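Local coordinates for putative oxidoreductase molybdopterin-binding subunit (Sulfolobus tokodaii, PDB 4ZOH), which probably oxidises an aldehyde or related substrate at a molybdenum centre carried by a pterin cytosine dinucleotide cofactor, at residues A[420-424]-A[436-440]; A[405-409]-A[680-685]. All blocks are in the same frame, centred on the assembly; numbering follows the deposited sequence.

Overall arrangement
The two contacts lie on opposite sides of the chain's centre and do not touch. Their centres are about 39 Å apart and their nearest atoms about 26 Å. Contact 1 joins the strands of a beta hairpin and runs on toward the cofactor. Its T439 side chain lies about 7 Å from the pterin cytosine dinucleotide and about 12 Å from the molybdenum. Contact 2 sets the last helix, 673-688, against strand 405-412, an edge strand, within this chain, of a different sheet. Strands 405-412 and 420-427 follow each other in the chain, so this short run links the two sheets. Contact 1 also reaches a second copy of the protein, whereas contact 2 meets no other chain.

Contact 1: residues A[420-424]-A[436-440]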
loop_
_atom_site.group_PDB
_atom_site.type_symbol
_atom_site.label_atom_id
_atom_site.label_comp_id
_atom_site.label_asym_id
_atom_site.label_seq_id
_atom_site.Cartn_x
_atom_site.Cartn_y
_atom_site.Cartn_z
ATOM N N TRP A 420 -16.311 -17.021 21.933
ATOM C CA TRP A 420 -14.962 -17.618 21.965
ATOM C C TRP A 420 -13.978 -16.521 21.589
ATOM O O TRP A 420 -14.386 -15.405 21.224
ATOM C CB TRP A 420 -14.841 -18.878 21.032
ATOM C CG TRP A 420 -15.518 -18.802 19.725
ATOM C CD1 TRP A 420 -16.768 -19.357 19.396
ATOM C CD2 TRP A 420 -15.035 -18.179 18.515
ATOM N NE1 TRP A 420 -17.091 -19.045 18.087
ATOM C CE2 TRP A 420 -16.042 -18.373 17.503
ATOM C CE3 TRP A 420 -13.837 -17.534 18.160
ATOM C CZ2 TRP A 420 -15.910 -17.868 16.181
ATOM C CZ3 TRP A 420 -13.714 -17.015 16.841
ATOM C CH2 TRP A 420 -14.733 -17.232 15.851
ATOM N N GLU A 421 -12.697 -16.804 21.683
ATOM C CA GLU A 421 -11.737 -15.830 21.112
ATOM C C GLU A 421 -10.492 -16.576 20.751
ATOM O O GLU A 421 -10.284 -17.677 21.287
ATOM C CB GLU A 421 -11.529 -14.578 22.017
ATOM C CG GLU A 421 -10.639 -13.508 21.370
ATOM C CD GLU A 421 -11.227 -13.100 20.034
ATOM O OE1 GLU A 421 -12.151 -12.243 20.011
ATOM O OE2 GLU A 421 -10.776 -13.706 19.040
ATOM N N VAL A 422 -9.650 -16.023 19.864
ATOM C CA VAL A 422 -8.532 -16.787 19.321
ATOM C C VAL A 422 -7.178 -16.147 19.630
ATOM O O VAL A 422 -7.071 -14.945 19.783
ATOM C CB VAL A 422 -8.750 -16.956 17.765
ATOM C CG1 VAL A 422 -7.781 -17.929 17.157
ATOM C CG2 VAL A 422 -10.217 -17.360 17.457
ATOM N N ALA A 423 -6.129 -16.952 19.707
ATOM C CA ALA A 423 -4.784 -16.402 19.786
ATOM C C ALA A 423 -3.908 -17.374 19.030
ATOM O O ALA A 423 -4.077 -18.621 19.217
ATOM C CB ALA A 423 -4.319 -16.268 21.268
ATOM N N ARG A 424 -2.974 -16.832 18.236
ATOM C CA ARG A 424 -1.971 -17.655 17.576
ATOM C C ARG A 424 -0.598 -17.214 18.108
ATOM O O ARG A 424 -0.381 -16.027 18.195
ATOM C CB ARG A 424 -2.082 -17.467 16.027
ATOM C CG ARG A 424 -0.843 -17.796 15.222
ATOM C CD ARG A 424 -1.020 -17.614 13.721
ATOM N NE ARG A 424 0.254 -17.951 13.045
ATOM C CZ ARG A 424 0.919 -17.193 12.176
ATOM N NH1 ARG A 424 0.450 -16.028 11.753
ATOM N NH2 ARG A 424 2.048 -17.646 11.682
ATOM N N VAL A 436 -0.441 -13.332 17.872
ATOM C CA VAL A 436 -1.554 -12.683 17.147
ATOM C C VAL A 436 -2.823 -12.872 17.964
ATOM O O VAL A 436 -3.069 -13.969 18.540
ATOM C CB VAL A 436 -1.712 -13.213 15.688
ATOM C CG1 VAL A 436 -2.725 -12.362 14.918
ATOM C CG2 VAL A 436 -0.375 -13.303 14.950
ATOM N N THR A 437 -3.593 -11.789 18.125
ATOM C CA THR A 437 -4.904 -11.903 18.815
ATOM C C THR A 437 -6.043 -11.827 17.793
ATOM O O THR A 437 -5.888 -11.110 16.814
ATOM C CB THR A 437 -5.063 -10.822 19.876
ATOM O OG1 THR A 437 -6.352 -10.938 20.436
ATOM C CG2 THR A 437 -4.885 -9.330 19.347
ATOM N N GLY A 438 -7.163 -12.548 18.014
ATOM C CA GLY A 438 -8.344 -12.430 17.152
ATOM C C GLY A 438 -9.226 -11.252 17.564
ATOM O O GLY A 438 -10.179 -10.867 16.826
ATOM N N THR A 439 -8.885 -10.614 18.692
ATOM C CA THR A 439 -9.584 -9.331 19.029
ATOM C C THR A 439 -9.132 -8.188 18.070
ATOM O O THR A 439 -8.326 -8.413 17.143
ATOM C CB THR A 439 -9.361 -8.941 20.491
ATOM O OG1 THR A 439 -7.965 -8.713 20.725
ATOM C CG2 THR A 439 -9.870 -10.111 21.392
ATOM N N GLY A 440 -9.694 -7.010 18.224
ATOM C CA GLY A 440 -9.377 -5.935 17.325
ATOM C C GLY A 440 -9.204 -4.601 18.100
ATOM O O GLY A 440 -10.039 -3.700 17.970
HETATM O O HOH W 1 -6.729 -13.233 21.804
#
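The E421 carboxylate is covered on one face by the G438-T439 peptide. The two planes are about 24° from parallel. E421 OE2 lies 3.3 Å from G438 C, and T439 N sits over E421 CD at 3.7 Å. T439 CG2 presses on the same face, 3.4 Å from OE1. A bend at chi2 (57°) turns the acid toward the N of the next residue. There OE2 accepts V422 N at 2.7 Å, on its anti side. OE1 is taken by R485 in a salt bridge and by the backbone N of I479 and G480. The second flat group, the R424 guanidinium, meets V436 CG2 obliquely. Its main partner is D553, and its NH1 also bonds E473 O of the second subunit.

The backbones form an antiparallel hairpin pair. R424 and V436 are hydrogen-bonded both ways, with V436 N to R424 O at 2.7 Å. A423 and T437 form the next, non-hydrogen-bonded pair. Beyond it G438 N donates a hydrogen bond to V422 O at 3.0 Å, from 42° out of the carbonyl plane. A water also donates to V422 O. It accepts from T437 OG1, which accepts from T439 OG1 at 2.8 Å.

The buried carboxylate, with donors on both oxygens, is thus probably ionised. Its bonds join strand 420-427 to residues 479-485, while G438 and T439, on the way toward the cofactor, only pack on it.

Contact 2: residues A[405-409]-A[680-685]; sequences CVGVS and PTIINA
S409, G407 and A685 bury the most surface where helix 673-688 packs on strand 405-412. This is helix-on-sheet packing, with the strand in the molybdopterin cofactor-binding family region. Within this chain the strand is outermost in its sheet of four. The short axes approach to 5.7 Å and run 145° apart. Helix 385-401 covers V406 and V408, which point away.

G407 has no side chain, so its CA comes to 3.3 Å from A685 N. A685 CB fills in beside it, 3.4 Å from G407 N. T681 CG2 rests on G407 O at 3.5 Å. S409 OG sits 3.4 Å from P680 CG and 2.8 Å from T681 OG1. The firmer partner of T681 OG1 is A677 O.

N684 supplies the hydrogen bond across the contact. Its CG lies anti to the carbonyl carbon (chi1 -73°), which turns the amide toward the strand. Its ND2 meets V408 O at 2.9 Å, nearly in line with the carbonyl and close to the amide plane. OD1 accepts from R345. A leucine here would probably leave V408 O without this donor and R345 without its amide acceptor. Q358 serves the neighbouring V406 O and V408 N, so with V408 O three backbone atoms on this edge bond side chains. At the other end C405 CB lies 3.5 Å from A685 O, and C405 SG is bonded to C689 SG.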
loop_
_atom_site.group_PDB
_atom_site.type_symbol
_atom_site.label_atom_id
_atom_site.label_comp_id
_atom_site.label_asym_id
_atom_site.label_seq_id
_atom_site.Cartn_x
_atom_site.Cartn_y
_atom_site.Cartn_z
ATOM N N CYS A 405 -20.981 20.218 46.246
ATOM C CA CYS A 405 -22.026 19.211 46.484
ATOM C C CYS A 405 -21.570 17.858 46.080
ATOM O O CYS A 405 -20.869 17.699 45.083
ATOM C CB CYS A 405 -23.217 19.589 45.651
ATOM S SG CYS A 405 -23.870 21.118 46.288
ATOM N N VAL A 406 -21.930 16.871 46.877
ATOM C CA VAL A 406 -21.470 15.526 46.617
ATOM C C VAL A 406 -22.555 14.685 45.929
ATOM O O VAL A 406 -23.730 14.841 46.253
ATOM C CB VAL A 406 -21.000 14.857 47.888
ATOM C CG1 VAL A 406 -20.399 13.476 47.570
ATOM C CG2 VAL A 406 -19.967 15.768 48.602
ATOM N N GLY A 407 -22.147 13.814 44.989
ATOM C CA GLY A 407 -23.048 12.823 44.436
ATOM C C GLY A 407 -22.315 11.560 44.433
ATOM O O GLY A 407 -21.071 11.536 44.267
ATOM N N VAL A 408 -23.049 10.490 44.696
ATOM C CA VAL A 408 -22.453 9.165 44.592
ATOM C C VAL A 408 -23.323 8.278 43.713
ATOM O O VAL A 408 -24.522 8.589 43.536
ATOM C CB VAL A 408 -22.161 8.541 45.976
ATOM C CG1 VAL A 408 -21.906 9.653 46.995
ATOM C CG2 VAL A 408 -23.244 7.644 46.499
ATOM N N SER A 409 -22.737 7.185 43.194
ATOM C CA SER A 409 -23.546 6.116 42.644
ATOM C C SER A 409 -22.729 4.850 42.704
ATOM O O SER A 409 -21.485 4.847 42.767
ATOM C CB SER A 409 -24.098 6.448 41.199
ATOM O OG SER A 409 -23.044 6.339 40.261
ATOM N N PRO A 680 -24.782 9.007 36.322
ATOM C CA PRO A 680 -25.614 9.308 37.510
ATOM C C PRO A 680 -24.762 9.891 38.715
ATOM O O PRO A 680 -25.321 10.597 39.556
ATOM C CB PRO A 680 -26.063 7.911 37.967
ATOM C CG PRO A 680 -25.013 6.981 37.502
ATOM C CD PRO A 680 -24.622 7.541 36.113
ATOM N N THR A 681 -23.474 9.521 38.824
ATOM C CA THR A 681 -22.611 10.168 39.867
ATOM C C THR A 681 -22.708 11.666 39.773
ATOM O O THR A 681 -23.040 12.356 40.764
ATOM C CB THR A 681 -21.141 9.750 39.788
ATOM O OG1 THR A 681 -21.092 8.344 39.989
ATOM C CG2 THR A 681 -20.308 10.388 41.011
ATOM N N ILE A 682 -22.525 12.154 38.558
ATOM C CA ILE A 682 -22.483 13.602 38.283
ATOM C C ILE A 682 -23.876 14.245 38.421
ATOM O O ILE A 682 -24.020 15.365 38.970
ATOM C CB ILE A 682 -21.829 13.929 36.903
ATOM C CG1 ILE A 682 -20.297 13.577 36.871
ATOM C CG2 ILE A 682 -22.133 15.363 36.549
ATOM C CD1 ILE A 682 -19.498 14.388 37.861
ATOM N N ILE A 683 -24.895 13.570 37.857
ATOM C CA ILE A 683 -26.246 14.063 38.015
ATOM C C ILE A 683 -26.642 14.084 39.541
ATOM O O ILE A 683 -27.264 15.038 39.971
ATOM C CB ILE A 683 -27.320 13.291 37.173
ATOM C CG1 ILE A 683 -27.020 13.390 35.644
ATOM C CG2 ILE A 683 -28.703 13.921 37.533
ATOM C CD1 ILE A 683 -27.161 14.839 35.098
ATOM N N ASN A 684 -26.311 13.049 40.295
ATOM C CA ASN A 684 -26.664 13.054 41.728
ATOM C C ASN A 684 -26.020 14.250 42.434
ATOM O O ASN A 684 -26.713 15.002 43.153
ATOM C CB ASN A 684 -26.314 11.725 42.385
ATOM C CG ASN A 684 -27.271 10.618 41.969
ATOM O OD1 ASN A 684 -28.211 10.912 41.235
ATOM N ND2 ASN A 684 -27.032 9.330 42.403
ATOM N N ALA A 685 -24.736 14.483 42.117
ATOM C CA ALA A 685 -23.989 15.658 42.603
ATOM C C ALA A 685 -24.687 16.935 42.289
ATOM O O ALA A 685 -24.911 17.730 43.237
ATOM C CB ALA A 685 -22.539 15.696 42.146
#